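Local coordinates for protein glcnac-alpha-1,4-gal-releasing endo-beta-galactosidase (PDB 1UPS) that probably hydrolyses internal beta-galactosidic bonds to release GlcNAc-alpha-1,4-Gal from glycans, and binds a calcium ion, at residues G72-Y77 with W269-M274; S95-S100 with I249-T254; I133-S138 with H215-E220. One frame throughout, in Å; residues are numbered along the deposited sequence.

Contact 1: G72-Y77 with W269-M274; sequences GSLVEY and WAIDYM. With CA (calcium ion), chain C.
L74 and I271 hold the two antiparallel strands together with a pair of backbone hydrogen bonds. I271 N gives to L74 O at 2.8 Å, and L74 N gives to I271 O. The bond from W269 N to E76 O is weak, and a water bridges L74 O, E76 N and W269 O between the strands. The water donates to the two oxygens and accepts from E76 N at 2.8 Å.

One side-chain hydrogen bond crosses the strands. W269 NE1 gives to E76 OE2 at 3.0 Å with an N-H...O angle of 153°. The oxygen sits at the indole edge and is met on its anti side. The carboxylate and ring planes are 50° apart. With CG between the backbone N and the carbonyl carbon (chi1 68°), the indole swings NE1 toward E76. I271 CD1 lies over the rim of one ring face.

Apolar contacts are few. L74 and I271 run side by side, with L74 CD2 4.1 Å from I271 CD1. On the other face A270 CB touches S73 CB and V75 CG2. S73 OG binds Y214 and a water that donates weakly to D272 OD2.

Where strand 73-77 begins, a calcium ion is bound. G72 O binds it at 2.4 Å, and so does D272 through both its backbone O and OD2. Two waters and E37 O are further ligands, and N39 belongs to the site. R134 forms a salt bridge with D272 OD1. The arrangement is a calcium site on the beta-sandwich of a GH16 glycosidase.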
loop_
_atom_site.group_PDB
_atom_site.type_symbol
_atom_site.label_atom_id
_atom_site.label_comp_id
_atom_site.label_asym_id
_atom_site.label_seq_id
_atom_site.Cartn_x
_atom_site.Cartn_y
_atom_site.Cartn_z
ATOM N N GLY A 72 8.813 14.310 -21.108
ATOM C CA GLY A 72 8.901 12.880 -20.841
ATOM C C GLY A 72 7.852 12.288 -19.895
ATOM O O GLY A 72 8.022 11.148 -19.450
ATOM N N SER A 73 6.775 13.027 -19.612
ATOM C CA SER A 73 5.736 12.555 -18.677
ATOM C C SER A 73 4.360 12.574 -19.300
ATOM O O SER A 73 4.062 13.423 -20.156
ATOM C CB SER A 73 5.706 13.442 -17.422
ATOM O OG SER A 73 6.875 13.243 -16.638
ATOM N N LEU A 74 3.510 11.643 -18.879
ATOM C CA LEU A 74 2.075 11.808 -19.110
ATOM C C LEU A 74 1.548 12.872 -18.138
ATOM O O LEU A 74 1.736 12.765 -16.908
ATOM C CB LEU A 74 1.343 10.477 -18.877
ATOM C CG LEU A 74 -0.194 10.528 -18.826
ATOM C CD1 LEU A 74 -0.751 10.808 -20.216
ATOM C CD2 LEU A 74 -0.720 9.187 -18.265
ATOM N N VAL A 75 0.887 13.886 -18.691
ATOM C CA VAL A 75 0.232 14.926 -17.901
ATOM C C VAL A 75 -1.287 14.836 -18.119
ATOM O O VAL A 75 -1.833 15.382 -19.093
ATOM C CB VAL A 75 0.776 16.347 -18.240
ATOM C CG1 VAL A 75 0.038 17.451 -17.441
ATOM C CG2 VAL A 75 2.282 16.413 -18.013
ATOM N N GLU A 76 -1.957 14.126 -17.211
ATOM C CA GLU A 76 -3.428 14.103 -17.186
ATOM C C GLU A 76 -3.905 15.412 -16.596
ATOM O O GLU A 76 -3.345 15.865 -15.611
ATOM C CB GLU A 76 -3.894 12.963 -16.273
ATOM C CG GLU A 76 -3.509 11.600 -16.818
ATOM C CD GLU A 76 -4.040 10.461 -15.952
ATOM O OE1 GLU A 76 -4.439 9.414 -16.521
ATOM O OE2 GLU A 76 -4.045 10.617 -14.714
ATOM N N TYR A 77 -4.945 16.011 -17.175
ATOM C CA TYR A 77 -5.441 17.280 -16.667
ATOM C C TYR A 77 -6.949 17.404 -16.790
ATOM O O TYR A 77 -7.575 16.760 -17.648
ATOM C CB TYR A 77 -4.734 18.476 -17.339
ATOM C CG TYR A 77 -4.913 18.640 -18.845
ATOM C CD1 TYR A 77 -3.988 18.109 -19.753
ATOM C CD2 TYR A 77 -5.992 19.371 -19.360
ATOM C CE1 TYR A 77 -4.142 18.309 -21.160
ATOM C CE2 TYR A 77 -6.154 19.561 -20.746
ATOM C CZ TYR A 77 -5.231 19.037 -21.632
ATOM O OH TYR A 77 -5.415 19.238 -22.992
ATOM N N TRP A 269 -1.321 16.508 -12.997
ATOM C CA TRP A 269 -0.109 15.887 -12.454
ATOM C C TRP A 269 0.694 15.228 -13.548
ATOM O O TRP A 269 0.240 15.148 -14.699
ATOM C CB TRP A 269 -0.413 14.885 -11.331
ATOM C CG TRP A 269 -1.151 13.587 -11.695
ATOM C CD1 TRP A 269 -2.205 13.416 -12.576
ATOM C CD2 TRP A 269 -0.906 12.306 -11.125
ATOM N NE1 TRP A 269 -2.605 12.094 -12.584
ATOM C CE2 TRP A 269 -1.828 11.394 -11.698
ATOM C CE3 TRP A 269 0.010 11.824 -10.176
ATOM C CZ2 TRP A 269 -1.867 10.036 -11.342
ATOM C CZ3 TRP A 269 -0.019 10.478 -9.831
ATOM C CH2 TRP A 269 -0.957 9.599 -10.408
ATOM N N ALA A 270 1.895 14.762 -13.204
ATOM C CA ALA A 270 2.818 14.277 -14.220
ATOM C C ALA A 270 3.374 12.921 -13.826
ATOM O O ALA A 270 3.866 12.759 -12.707
ATOM C CB ALA A 270 3.975 15.284 -14.434
ATOM N N ILE A 271 3.265 11.949 -14.730
ATOM C CA ILE A 271 3.816 10.615 -14.476
ATOM C C ILE A 271 4.939 10.315 -15.471
ATOM O O ILE A 271 4.697 10.227 -16.670
ATOM C CB ILE A 271 2.716 9.538 -14.573
ATOM C CG1 ILE A 271 1.517 9.911 -13.681
ATOM C CG2 ILE A 271 3.260 8.158 -14.163
ATOM C CD1 ILE A 271 0.189 9.622 -14.334
ATOM N N ASP A 272 6.153 10.118 -14.954
ATOM C CA ASP A 272 7.339 9.898 -15.792
ATOM C C ASP A 272 7.333 8.506 -16.419
ATOM O O ASP A 272 7.655 8.340 -17.608
ATOM C CB ASP A 272 8.607 10.139 -14.950
ATOM C CG ASP A 272 9.895 9.914 -15.729
ATOM O OD1 ASP A 272 10.917 9.640 -15.056
ATOM O OD2 ASP A 272 9.971 10.001 -16.978
ATOM N N TYR A 273 6.969 7.498 -15.628
ATOM C CA TYR A 273 6.920 6.123 -16.106
ATOM C C TYR A 273 6.096 5.264 -15.167
ATOM O O TYR A 273 5.870 5.640 -14.007
ATOM C CB TYR A 273 8.326 5.495 -16.251
ATOM C CG TYR A 273 9.143 5.332 -14.960
ATOM C CD1 TYR A 273 8.860 4.304 -14.038
ATOM C CD2 TYR A 273 10.260 6.146 -14.713
ATOM C CE1 TYR A 273 9.608 4.153 -12.873
ATOM C CE2 TYR A 273 11.032 5.982 -13.555
ATOM C CZ TYR A 273 10.710 4.989 -12.655
ATOM O OH TYR A 273 11.474 4.844 -11.525
ATOM N N MET A 274 5.651 4.122 -15.688
ATOM C CA MET A 274 5.111 3.022 -14.891
ATOM C C MET A 274 5.841 1.748 -15.312
ATOM O O MET A 274 5.977 1.473 -16.505
ATOM C CB MET A 274 3.604 2.846 -15.129
ATOM C CG MET A 274 3.018 1.628 -14.387
ATOM S SD MET A 274 1.264 1.396 -14.778
ATOM C CE MET A 274 1.049 -0.333 -14.354
HETATM CA CA CA C . 9.294 9.181 -19.107
HETATM O O HOH W 1 9.566 13.161 -17.064
HETATM O O HOH W 2 -0.634 12.482 -15.302
HETATM O O HOH W 3 11.395 10.492 -19.306
HETATM O O HOH W 4 10.864 7.462 -18.608
#

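Contact 2: S95-S100 with I249-T254; sequences SSAIMS and ILNIYT
S95 and Y253 begin a regular antiparallel ladder between an outermost strand and its neighbour in one sheet of the GH16 beta-sandwich. The strand directions are 176° apart, nearly exactly antiparallel with little twist.

S95 reaches across with its hydroxyl. S95 OG is anti to the backbone N (chi1 179°), and this places it 2.9 Å from I252 O, to which it donates from above the carbonyl plane. The same OG lies over the centre of one face of the Y253 ring.

S96 pairs with I252 through two backbone hydrogen bonds. S96 N also ends on I252 O, which therefore accepts from two donors. The S96 hydroxyl turns elsewhere and bonds to Y77 O on the strand of the facing sheet.

A97 faces N251 across a non-hydrogen-bonded pair. A97 CB and N251 CB are only 3.2 Å apart.

I98 and L250 form the next hydrogen-bonded pair, with I98 N to L250 O at 2.9 Å. Their side chains run side by side, and I98 CG1 meets L250 CB. They point the same way as S96 and I252, toward the other sheet, where I98 touches L74 and L250 touches W269.

M99 lies alongside I249 on the face shared with A97 and N251. M99 SD is 4.0 Å from I249 CD1.

The N251 amide ties the buried polar groups of this face together. Its OD1 accepts from W149 NE1. Y253 OH also bonds to Y52 OH. N251 ND2 gives a weak bond to S95 OG. A straighter one, 3.0 Å and 158°, runs from N251 ND2 to Y253 OH in the amide plane.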
loop_
_atom_site.group_PDB
_atom_site.type_symbol
_atom_site.label_atom_id
_atom_site.label_comp_id
_atom_site.label_asym_id
_atom_site.label_seq_id
_atom_site.Cartn_x
_atom_site.Cartn_y
_atom_site.Cartn_z
ATOM N N SER A 95 -13.185 13.897 -13.830
ATOM C CA SER A 95 -11.964 13.083 -13.764
ATOM C C SER A 95 -11.400 12.891 -15.159
ATOM O O SER A 95 -12.166 12.750 -16.115
ATOM C CB SER A 95 -12.239 11.709 -13.103
ATOM O OG SER A 95 -11.053 10.884 -13.052
ATOM N N SER A 96 -10.070 12.893 -15.265
ATOM C CA SER A 96 -9.392 12.481 -16.486
ATOM C C SER A 96 -8.621 11.207 -16.166
ATOM O O SER A 96 -7.684 11.222 -15.345
ATOM C CB SER A 96 -8.425 13.560 -16.974
ATOM O OG SER A 96 -9.124 14.612 -17.627
ATOM N N ALA A 97 -8.971 10.116 -16.839
ATOM C CA ALA A 97 -8.400 8.792 -16.504
ATOM C C ALA A 97 -7.873 8.011 -17.713
ATOM O O ALA A 97 -8.426 8.110 -18.826
ATOM C CB ALA A 97 -9.471 7.931 -15.782
ATOM N N ILE A 98 -6.830 7.208 -17.478
ATOM C CA ILE A 98 -6.512 6.119 -18.399
ATOM C C ILE A 98 -6.626 4.803 -17.645
ATOM O O ILE A 98 -6.447 4.768 -16.411
ATOM C CB ILE A 98 -5.126 6.296 -19.089
ATOM C CG1 ILE A 98 -3.963 6.230 -18.075
ATOM C CG2 ILE A 98 -5.103 7.609 -19.885
ATOM C CD1 ILE A 98 -2.571 6.075 -18.721
ATOM N N MET A 99 -6.943 3.724 -18.368
ATOM C CA MET A 99 -7.055 2.414 -17.725
ATOM C C MET A 99 -6.359 1.371 -18.566
ATOM O O MET A 99 -6.345 1.495 -19.778
ATOM C CB MET A 99 -8.521 2.001 -17.561
ATOM C CG MET A 99 -9.447 3.073 -16.976
ATOM S SD MET A 99 -10.981 2.392 -16.328
ATOM C CE MET A 99 -11.666 1.598 -17.861
ATOM N N SER A 100 -5.792 0.347 -17.923
ATOM C CA SER A 100 -5.103 -0.741 -18.640
ATOM C C SER A 100 -6.042 -1.891 -19.074
ATOM O O SER A 100 -5.585 -2.999 -19.364
ATOM C CB SER A 100 -3.939 -1.288 -17.797
ATOM O OG SER A 100 -4.419 -2.111 -16.737
ATOM N N ILE A 249 -5.633 1.754 -13.049
ATOM C CA ILE A 249 -6.194 3.056 -13.431
ATOM C C ILE A 249 -5.249 4.145 -12.947
ATOM O O ILE A 249 -4.762 4.087 -11.813
ATOM C CB ILE A 249 -7.604 3.258 -12.780
ATOM C CG1 ILE A 249 -8.543 2.086 -13.161
ATOM C CG2 ILE A 249 -8.164 4.670 -13.136
ATOM C CD1 ILE A 249 -9.941 2.155 -12.516
ATOM N N LEU A 250 -4.987 5.132 -13.809
ATOM C CA LEU A 250 -4.237 6.314 -13.417
ATOM C C LEU A 250 -5.123 7.510 -13.749
ATOM O O LEU A 250 -5.511 7.695 -14.902
ATOM C CB LEU A 250 -2.911 6.407 -14.207
ATOM C CG LEU A 250 -1.796 5.488 -13.729
ATOM C CD1 LEU A 250 -0.727 5.292 -14.865
ATOM C CD2 LEU A 250 -1.161 6.031 -12.465
ATOM N N ASN A 251 -5.457 8.310 -12.741
ATOM C CA ASN A 251 -6.414 9.392 -12.958
ATOM C C ASN A 251 -6.291 10.549 -11.973
ATOM O O ASN A 251 -5.490 10.509 -11.023
ATOM C CB ASN A 251 -7.872 8.853 -13.151
ATOM C CG ASN A 251 -8.498 8.253 -11.894
ATOM O OD1 ASN A 251 -7.813 7.847 -10.965
ATOM N ND2 ASN A 251 -9.846 8.181 -11.887
ATOM N N ILE A 252 -7.049 11.605 -12.249
ATOM C CA ILE A 252 -7.048 12.793 -11.421
ATOM C C ILE A 252 -8.493 13.273 -11.318
ATOM O O ILE A 252 -9.267 13.072 -12.239
ATOM C CB ILE A 252 -6.097 13.863 -12.013
ATOM C CG1 ILE A 252 -5.997 15.079 -11.074
ATOM C CG2 ILE A 252 -6.484 14.231 -13.483
ATOM C CD1 ILE A 252 -4.767 16.008 -11.373
ATOM N N TYR A 253 -8.851 13.862 -10.176
ATOM C CA TYR A 253 -10.235 14.210 -9.889
ATOM C C TYR A 253 -10.330 15.619 -9.338
ATOM O O TYR A 253 -9.389 16.122 -8.687
ATOM C CB TYR A 253 -10.743 13.365 -8.736
ATOM C CG TYR A 253 -10.877 11.899 -8.941
ATOM C CD1 TYR A 253 -9.774 11.057 -8.804
ATOM C CD2 TYR A 253 -12.139 11.327 -9.211
ATOM C CE1 TYR A 253 -9.922 9.655 -8.938
ATOM C CE2 TYR A 253 -12.285 9.936 -9.355
ATOM C CZ TYR A 253 -11.158 9.113 -9.212
ATOM O OH TYR A 253 -11.275 7.738 -9.343
ATOM N N THR A 254 -11.485 16.242 -9.556
ATOM C CA THR A 254 -11.910 17.330 -8.667
ATOM C C THR A 254 -13.437 17.320 -8.525
ATOM O O THR A 254 -14.111 16.601 -9.267
ATOM C CB THR A 254 -11.338 18.703 -9.114
ATOM O OG1 THR A 254 -11.540 19.675 -8.059
ATOM C CG2 THR A 254 -12.110 19.258 -10.340
#

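Contact 3: I133-S138 with H215-E220; sequences IRAKLS and HIYAME
Y217 carries the larger ring of this contact, and A135 O lies at its edge, near the ring plane, 4.0 Å from Y217 CE1. I133 CG1 approaches the same residue obliquely and meets Y217 CB at 4.1 Å. L137 comes from the opposite direction, and its CD1 reaches Y217 OH. A water sits in plane at the edges of both the Y217 and H215 rings. The water is 2.8 Å from Y217 OH. It lies 2.8 Å from A135 O and can donate to it, though other acceptors compete. With CG anti to the carbonyl carbon (chi1 -58°), Y217 extends its ring along the partner strand toward A135 and L137. W182 meets the ring edge-to-face.

H215 points to the same face of the sheet. Its ring is held by E213 at NE2 and by D231 at ND1, and it lies against Y230.

The backbones form two hydrogen-bonded pairs, I133 with Y217 and A135 with H215. All four bonds are 2.9 Å long; H215 N to A135 O has an N-H...O angle of 169°. Between these pairs R134 stands opposite I216 on the other face. R134 CG rests 4.1 Å from I216 CG1. The arginine runs on extended to its salt bridge with D272 and to F20 O at NE.

In this strand pair of the GH16 sandwich one face carries the Y217 and H215 rings with the water, while R134 extends from the other to the calcium site. R134 is a second-shell residue; its charge is consistent with holding D272, a direct calcium ligand, as a carboxylate.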
loop_
_atom_site.group_PDB
_atom_site.type_symbol
_atom_site.label_atom_id
_atom_site.label_comp_id
_atom_site.label_asym_id
_atom_site.label_seq_id
_atom_site.Cartn_x
_atom_site.Cartn_y
_atom_site.Cartn_z
ATOM N N ILE A 133 5.714 3.700 -10.030
ATOM C CA ILE A 133 5.656 4.901 -10.859
ATOM C C ILE A 133 6.624 5.942 -10.315
ATOM O O ILE A 133 7.032 5.890 -9.137
ATOM C CB ILE A 133 4.223 5.496 -10.962
ATOM C CG1 ILE A 133 3.778 6.125 -9.613
ATOM C CG2 ILE A 133 3.239 4.427 -11.537
ATOM C CD1 ILE A 133 2.401 6.927 -9.679
ATOM N N ARG A 134 6.993 6.884 -11.179
ATOM C CA ARG A 134 7.731 8.049 -10.745
ATOM C C ARG A 134 6.857 9.222 -11.151
ATOM O O ARG A 134 6.461 9.325 -12.308
ATOM C CB ARG A 134 9.099 8.101 -11.439
ATOM C CG ARG A 134 9.933 9.321 -11.082
ATOM C CD ARG A 134 11.408 9.145 -11.519
ATOM N NE ARG A 134 12.269 10.266 -11.144
ATOM C CZ ARG A 134 12.518 11.325 -11.919
ATOM N NH1 ARG A 134 11.947 11.430 -13.109
ATOM N NH2 ARG A 134 13.349 12.291 -11.505
ATOM N N ALA A 135 6.497 10.070 -10.189
ATOM C CA ALA A 135 5.451 11.055 -10.440
ATOM C C ALA A 135 5.687 12.331 -9.656
ATOM O O ALA A 135 6.306 12.299 -8.596
ATOM C CB ALA A 135 4.042 10.445 -10.063
ATOM N N LYS A 136 5.173 13.446 -10.184
ATOM C CA LYS A 136 5.150 14.739 -9.515
ATOM C C LYS A 136 3.673 15.130 -9.403
ATOM O O LYS A 136 2.959 15.193 -10.418
ATOM C CB LYS A 136 5.927 15.773 -10.329
ATOM C CG LYS A 136 5.802 17.199 -9.788
ATOM C CD LYS A 136 6.895 18.123 -10.290
ATOM C CE LYS A 136 6.857 18.402 -11.773
ATOM N NZ LYS A 136 8.143 19.144 -12.142
ATOM N N LEU A 137 3.224 15.374 -8.170
ATOM C CA LEU A 137 1.791 15.536 -7.891
ATOM C C LEU A 137 1.307 16.959 -8.167
ATOM O O LEU A 137 2.119 17.883 -8.336
ATOM C CB LEU A 137 1.484 15.160 -6.440
ATOM C CG LEU A 137 1.974 13.779 -5.957
ATOM C CD1 LEU A 137 1.383 13.459 -4.596
ATOM C CD2 LEU A 137 1.638 12.681 -6.927
ATOM N N SER A 138 -0.017 17.122 -8.246
ATOM C CA SER A 138 -0.590 18.436 -8.507
ATOM C C SER A 138 -0.117 19.486 -7.518
ATOM O O SER A 138 -0.075 19.224 -6.325
ATOM C CB SER A 138 -2.120 18.372 -8.423
ATOM O OG SER A 138 -2.675 19.666 -8.674
ATOM N N HIS A 215 8.934 11.978 -7.324
ATOM C CA HIS A 215 9.302 10.942 -6.356
ATOM C C HIS A 215 8.835 9.585 -6.850
ATOM O O HIS A 215 8.046 9.508 -7.785
ATOM C CB HIS A 215 8.765 11.278 -4.962
ATOM C CG HIS A 215 9.461 12.452 -4.362
ATOM N ND1 HIS A 215 10.624 12.322 -3.631
ATOM C CD2 HIS A 215 9.235 13.783 -4.486
ATOM C CE1 HIS A 215 11.054 13.525 -3.280
ATOM N NE2 HIS A 215 10.234 14.429 -3.791
ATOM N N ILE A 216 9.382 8.524 -6.266
ATOM C CA ILE A 216 9.075 7.174 -6.704
ATOM C C ILE A 216 8.118 6.539 -5.693
ATOM O O ILE A 216 8.380 6.540 -4.481
ATOM C CB ILE A 216 10.396 6.322 -6.893
ATOM C CG1 ILE A 216 11.291 6.954 -7.980
ATOM C CG2 ILE A 216 10.066 4.902 -7.294
ATOM C CD1 ILE A 216 12.615 6.192 -8.255
ATOM N N TYR A 217 7.019 5.994 -6.210
ATOM C CA TYR A 217 6.006 5.300 -5.416
ATOM C C TYR A 217 5.926 3.876 -5.933
ATOM O O TYR A 217 5.832 3.654 -7.139
ATOM C CB TYR A 217 4.629 5.982 -5.590
ATOM C CG TYR A 217 4.660 7.446 -5.183
ATOM C CD1 TYR A 217 4.882 8.450 -6.129
ATOM C CD2 TYR A 217 4.484 7.817 -3.849
ATOM C CE1 TYR A 217 4.905 9.816 -5.750
ATOM C CE2 TYR A 217 4.509 9.160 -3.456
ATOM C CZ TYR A 217 4.732 10.149 -4.420
ATOM O OH TYR A 217 4.765 11.468 -4.040
ATOM N N ALA A 218 5.951 2.908 -5.030
ATOM C CA ALA A 218 5.929 1.510 -5.457
ATOM C C ALA A 218 5.158 0.628 -4.491
ATOM O O ALA A 218 5.043 0.934 -3.295
ATOM C CB ALA A 218 7.375 0.963 -5.653
ATOM N N MET A 219 4.619 -0.458 -5.041
ATOM C CA MET A 219 3.979 -1.497 -4.258
ATOM C C MET A 219 4.502 -2.861 -4.699
ATOM O O MET A 219 4.470 -3.201 -5.892
ATOM C CB MET A 219 2.449 -1.468 -4.441
ATOM C CG MET A 219 1.774 -2.710 -3.806
ATOM S SD MET A 219 -0.002 -2.799 -4.191
ATOM C CE MET A 219 0.063 -3.264 -5.889
ATOM N N GLU A 220 4.951 -3.659 -3.732
ATOM C CA GLU A 220 5.192 -5.070 -4.010
ATOM C C GLU A 220 4.018 -5.876 -3.470
ATOM O O GLU A 220 3.715 -5.846 -2.268
ATOM C CB GLU A 220 6.527 -5.576 -3.423
ATOM C CG GLU A 220 6.824 -7.003 -3.895
ATOM C CD GLU A 220 8.310 -7.329 -4.005
ATOM O OE1 GLU A 220 8.728 -7.925 -5.022
ATOM O OE2 GLU A 220 9.053 -7.001 -3.075
HETATM O O HOH W 5 5.721 13.201 -5.988
#

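Overall arrangement
All three contacts are buried antiparallel strand pairs within the GH16 domain; none is a surface contact. Contacts 1 and 3 belong to the same sheet, where strands 267-279 and 129-136 are neighbours. Contact 2 lies in the other sheet and meets contact 1 between the sheets, where E76 packs on L250 and S96 OG bonds to Y77 O. Contacts 2 and 3 do not touch. Along the chain contact 3 is nested within contact 2, and contact 2 within contact 1. Contact 1 ends in a metal site and has a water inserted between its strands. Contact 2 is regular, with serine and amide groups. Contact 3 joins aromatic rings to an arginine directed at contact 1.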